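Local structure of N-acylhomoserine lactone dependent regulatory protein (Burkholderia cenocepacia, 5L10) at residues A[84-89]-A[121-126]. The protein is probably a quorum-sensing transcription factor of the LuxR family, whose N-terminal autoinducer-binding domain, the part described here, would respond to N-acylhomoserine lactones and control DNA binding. Residues are numbered along the deposited sequence; the frame is centred on the assembly and turned at random.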
ATOM      1  N   ARG A  84       9.778   3.098  13.969  1.00 39.46           N
ATOM      2  CA  ARG A  84       8.398   2.745  14.264  1.00 40.33           C
ATOM      3  C   ARG A  84       7.660   2.202  13.044  1.00 40.16           C
ATOM      4  O   ARG A  84       6.877   1.256  13.171  1.00 47.81           O
ATOM      5  CB  ARG A  84       7.657   3.951  14.847  1.00 32.83           C
ATOM      6  CG  ARG A  84       8.116   4.309  16.258  1.00 41.93           C
ATOM      7  CD  ARG A  84       7.278   5.418  16.868  1.00 40.86           C
ATOM      8  NE  ARG A  84       5.872   5.046  16.975  1.00 45.65           N
ATOM      9  CZ  ARG A  84       4.907   5.894  17.314  1.00 51.60           C
ATOM     10  NH1 ARG A  84       5.205   7.160  17.574  1.00 49.86           N
ATOM     11  NH2 ARG A  84       3.647   5.479  17.387  1.00 56.88           N
ATOM     12  N   VAL A  85       7.900   2.766  11.857  1.00 32.08           N
ATOM     13  CA  VAL A  85       7.229   2.255  10.663  1.00 30.21           C
ATOM     14  C   VAL A  85       7.899   1.001  10.114  1.00 34.27           C
ATOM     15  O   VAL A  85       7.248   0.222   9.408  1.00 37.90           O
ATOM     16  CB  VAL A  85       7.156   3.316   9.550  1.00 27.54           C
ATOM     17  CG1 VAL A  85       6.545   4.602  10.082  1.00 28.84           C
ATOM     18  CG2 VAL A  85       8.529   3.573   8.962  1.00 27.59           C
ATOM     19  N   ALA A  86       9.179   0.779  10.415  1.00 32.69           N
ATOM     20  CA  ALA A  86       9.855  -0.400   9.887  1.00 38.49           C
ATOM     21  C   ALA A  86       9.443  -1.667  10.623  1.00 44.60           C
ATOM     22  O   ALA A  86       9.556  -2.765  10.068  1.00 47.51           O
ATOM     23  CB  ALA A  86      11.369  -0.224   9.965  1.00 31.51           C
ATOM     24  N   SER A  87       8.972  -1.544  11.863  1.00 47.43           N
ATOM     25  CA  SER A  87       8.678  -2.721  12.670  1.00 51.74           C
ATOM     26  C   SER A  87       7.240  -3.195  12.533  1.00 52.65           C
ATOM     27  O   SER A  87       6.964  -4.380  12.757  1.00 57.37           O
ATOM     28  CB  SER A  87       8.978  -2.435  14.144  1.00 53.75           C
ATOM     29  OG  SER A  87       8.230  -1.322  14.605  1.00 49.80           O
ATOM     30  N   GLN A  88       6.326  -2.308  12.168  1.00 47.38           N
ATOM     31  CA  GLN A  88       4.901  -2.587  12.121  1.00 45.08           C
ATOM     32  C   GLN A  88       4.323  -2.162  10.780  1.00 44.98           C
ATOM     33  O   GLN A  88       4.854  -1.258  10.122  1.00 40.81           O
ATOM     34  CB  GLN A  88       4.174  -1.860  13.261  1.00 43.36           C
ATOM     35  CG  GLN A  88       4.273  -0.352  13.192  1.00 44.26           C
ATOM     36  CD  GLN A  88       2.917   0.305  13.207  1.00 58.67           C
ATOM     37  OE1 GLN A  88       1.958  -0.244  13.747  1.00 68.18           O
ATOM     38  NE2 GLN A  88       2.821   1.482  12.604  1.00 63.44           N
ATOM     39  N   PRO A  89       3.228  -2.797  10.344  1.00 43.44           N
ATOM     40  CA  PRO A  89       2.638  -2.456   9.044  1.00 39.71           C
ATOM     41  C   PRO A  89       1.688  -1.266   9.048  1.00 37.22           C
ATOM     42  O   PRO A  89       1.371  -0.765   7.962  1.00 29.69           O
ATOM     43  CB  PRO A  89       1.873  -3.737   8.655  1.00 40.76           C
ATOM     44  CG  PRO A  89       2.089  -4.727   9.787  1.00 43.17           C
ATOM     45  CD  PRO A  89       2.543  -3.938  10.968  1.00 42.63           C
ATOM     46  N   GLY A 121       5.300   3.050   6.189  1.00 22.36           N
ATOM     47  CA  GLY A 121       6.434   2.393   5.562  1.00 30.15           C
ATOM     48  C   GLY A 121       6.025   1.208   4.706  1.00 31.80           C
ATOM     49  O   GLY A 121       5.065   0.502   5.023  1.00 39.28           O
ATOM     50  N   GLY A 122       6.768   0.987   3.627  1.00 29.16           N
ATOM     51  CA  GLY A 122       6.485  -0.109   2.715  1.00 30.85           C
ATOM     52  C   GLY A 122       7.762  -0.753   2.215  1.00 31.16           C
ATOM     53  O   GLY A 122       8.807  -0.107   2.092  1.00 32.70           O
ATOM     54  N   TYR A 123       7.665  -2.047   1.918  1.00 30.67           N
ATOM     55  CA  TYR A 123       8.801  -2.838   1.459  1.00 30.32           C
ATOM     56  C   TYR A 123       8.599  -3.275   0.015  1.00 26.25           C
ATOM     57  O   TYR A 123       7.470  -3.466  -0.441  1.00 33.56           O
ATOM     58  CB  TYR A 123       9.021  -4.075   2.347  1.00 25.72           C
ATOM     59  CG  TYR A 123       9.484  -3.726   3.736  1.00 25.91           C
ATOM     60  CD1 TYR A 123      10.837  -3.625   4.033  1.00 30.53           C
ATOM     61  CD2 TYR A 123       8.567  -3.482   4.752  1.00 31.38           C
ATOM     62  CE1 TYR A 123      11.269  -3.292   5.307  1.00 31.15           C
ATOM     63  CE2 TYR A 123       8.986  -3.151   6.028  1.00 35.00           C
ATOM     64  CZ  TYR A 123      10.340  -3.056   6.301  1.00 34.74           C
ATOM     65  OH  TYR A 123      10.758  -2.729   7.571  1.00 35.69           O
ATOM     66  N   ASP A 124       9.706  -3.433  -0.701  1.00 26.28           N
ATOM     67  CA  ASP A 124       9.697  -3.885  -2.083  1.00 33.74           C
ATOM     68  C   ASP A 124      10.351  -5.262  -2.183  1.00 39.76           C
ATOM     69  O   ASP A 124      10.853  -5.812  -1.195  1.00 37.15           O
ATOM     70  CB  ASP A 124      10.388  -2.861  -2.990  1.00 39.51           C
ATOM     71  CG  ASP A 124      11.877  -2.725  -2.706  1.00 48.80           C
ATOM     72  OD1 ASP A 124      12.355  -3.262  -1.684  1.00 53.65           O
ATOM     73  OD2 ASP A 124      12.571  -2.063  -3.508  1.00 50.80           O
ATOM     74  N   ARG A 125      10.349  -5.808  -3.404  1.00 43.51           N
ATOM     75  CA  ARG A 125      10.870  -7.153  -3.632  1.00 45.45           C
ATOM     76  C   ARG A 125      12.306  -7.302  -3.141  1.00 44.25           C
ATOM     77  O   ARG A 125      12.682  -8.370  -2.645  1.00 47.81           O
ATOM     78  CB  ARG A 125      10.774  -7.498  -5.119  1.00 51.74           C
ATOM     79  CG  ARG A 125      11.305  -8.876  -5.489  1.00 59.94           C
ATOM     80  CD  ARG A 125      10.944  -9.228  -6.925  1.00 68.34           C
ATOM     81  NE  ARG A 125      11.285 -10.608  -7.271  1.00 78.10           N
ATOM     82  CZ  ARG A 125      10.583 -11.676  -6.894  1.00 84.07           C
ATOM     83  NH1 ARG A 125       9.503 -11.538  -6.136  1.00 81.90           N
ATOM     84  NH2 ARG A 125      10.970 -12.889  -7.268  1.00 89.73           N
ATOM     85  N   ALA A 126      13.113  -6.248  -3.253  1.00 41.79           N
ATOM     86  CA  ALA A 126      14.520  -6.331  -2.883  1.00 40.29           C
ATOM     87  C   ALA A 126      14.764  -6.149  -1.390  1.00 42.50           C
ATOM     88  O   ALA A 126      15.902  -6.331  -0.942  1.00 48.52           O
ATOM     89  CB  ALA A 126      15.327  -5.288  -3.659  1.00 38.13           C
TER
HETATM   90  O   HOH W   1       5.704  -1.422   7.169  1.00 38.59           O
HETATM   91  O   HOH W   2       4.220   1.635   8.448  1.00 41.92           O
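Val-85 and Gly-121 have the nearest CA atoms of 84-89 and 121-126, 5.2 Å apart. The first segment carries the last turn of helix 80-87 and the loop that leaves it; the second is the end of strand 116-123 and the turn beyond. At this spacing the helix rests almost directly on the strand: CB of Val-85 lies 3.8 Å from N of Gly-121, and its CG2 comes to 4.2 Å from the glycine CA. With CG1 anti to the carbonyl carbon (chi1 -53°), CG2 falls between that carbon and the backbone N, on the side facing Gly-121.

Two waters extend the junction toward the loop. Water 1 can donate to O of Gln-88 or O of Gly-121, the latter 3.0 Å away; with more acceptors than protons, its choice is not settled. Water 2 accepts from N of Gly-121 at 2.9 Å; its donation to O of Gln-88 is weak and, with acceptors competing, not certain.

The arrangement belongs to the alpha-beta fold of LuxR-type autoinducer-binding domains, in which helices flank a five-stranded antiparallel sheet. Here helix 80-87 packs on the sheet, with Val-85 also touching Val-92 and Val-131 on the strands bordering 116-123.

Farther along the strand, Tyr-123 directs its ring toward the helix end with CG anti to its carbonyl carbon (chi1 -68°). Its OH donates to O of Ala-86 at 2.8 Å. The C=O...OH angle of 116° and a position in the carbonyl plane place the hydroxyl on a lone pair, while the carbonyl oxygen meets the ring at its edge. CB of Ala-86 adds a contact of 3.5 Å to the same hydroxyl, which also hydrogen-bonds NH1 of Arg-125 of the second subunit, tying this helix-strand junction to the dimer interface.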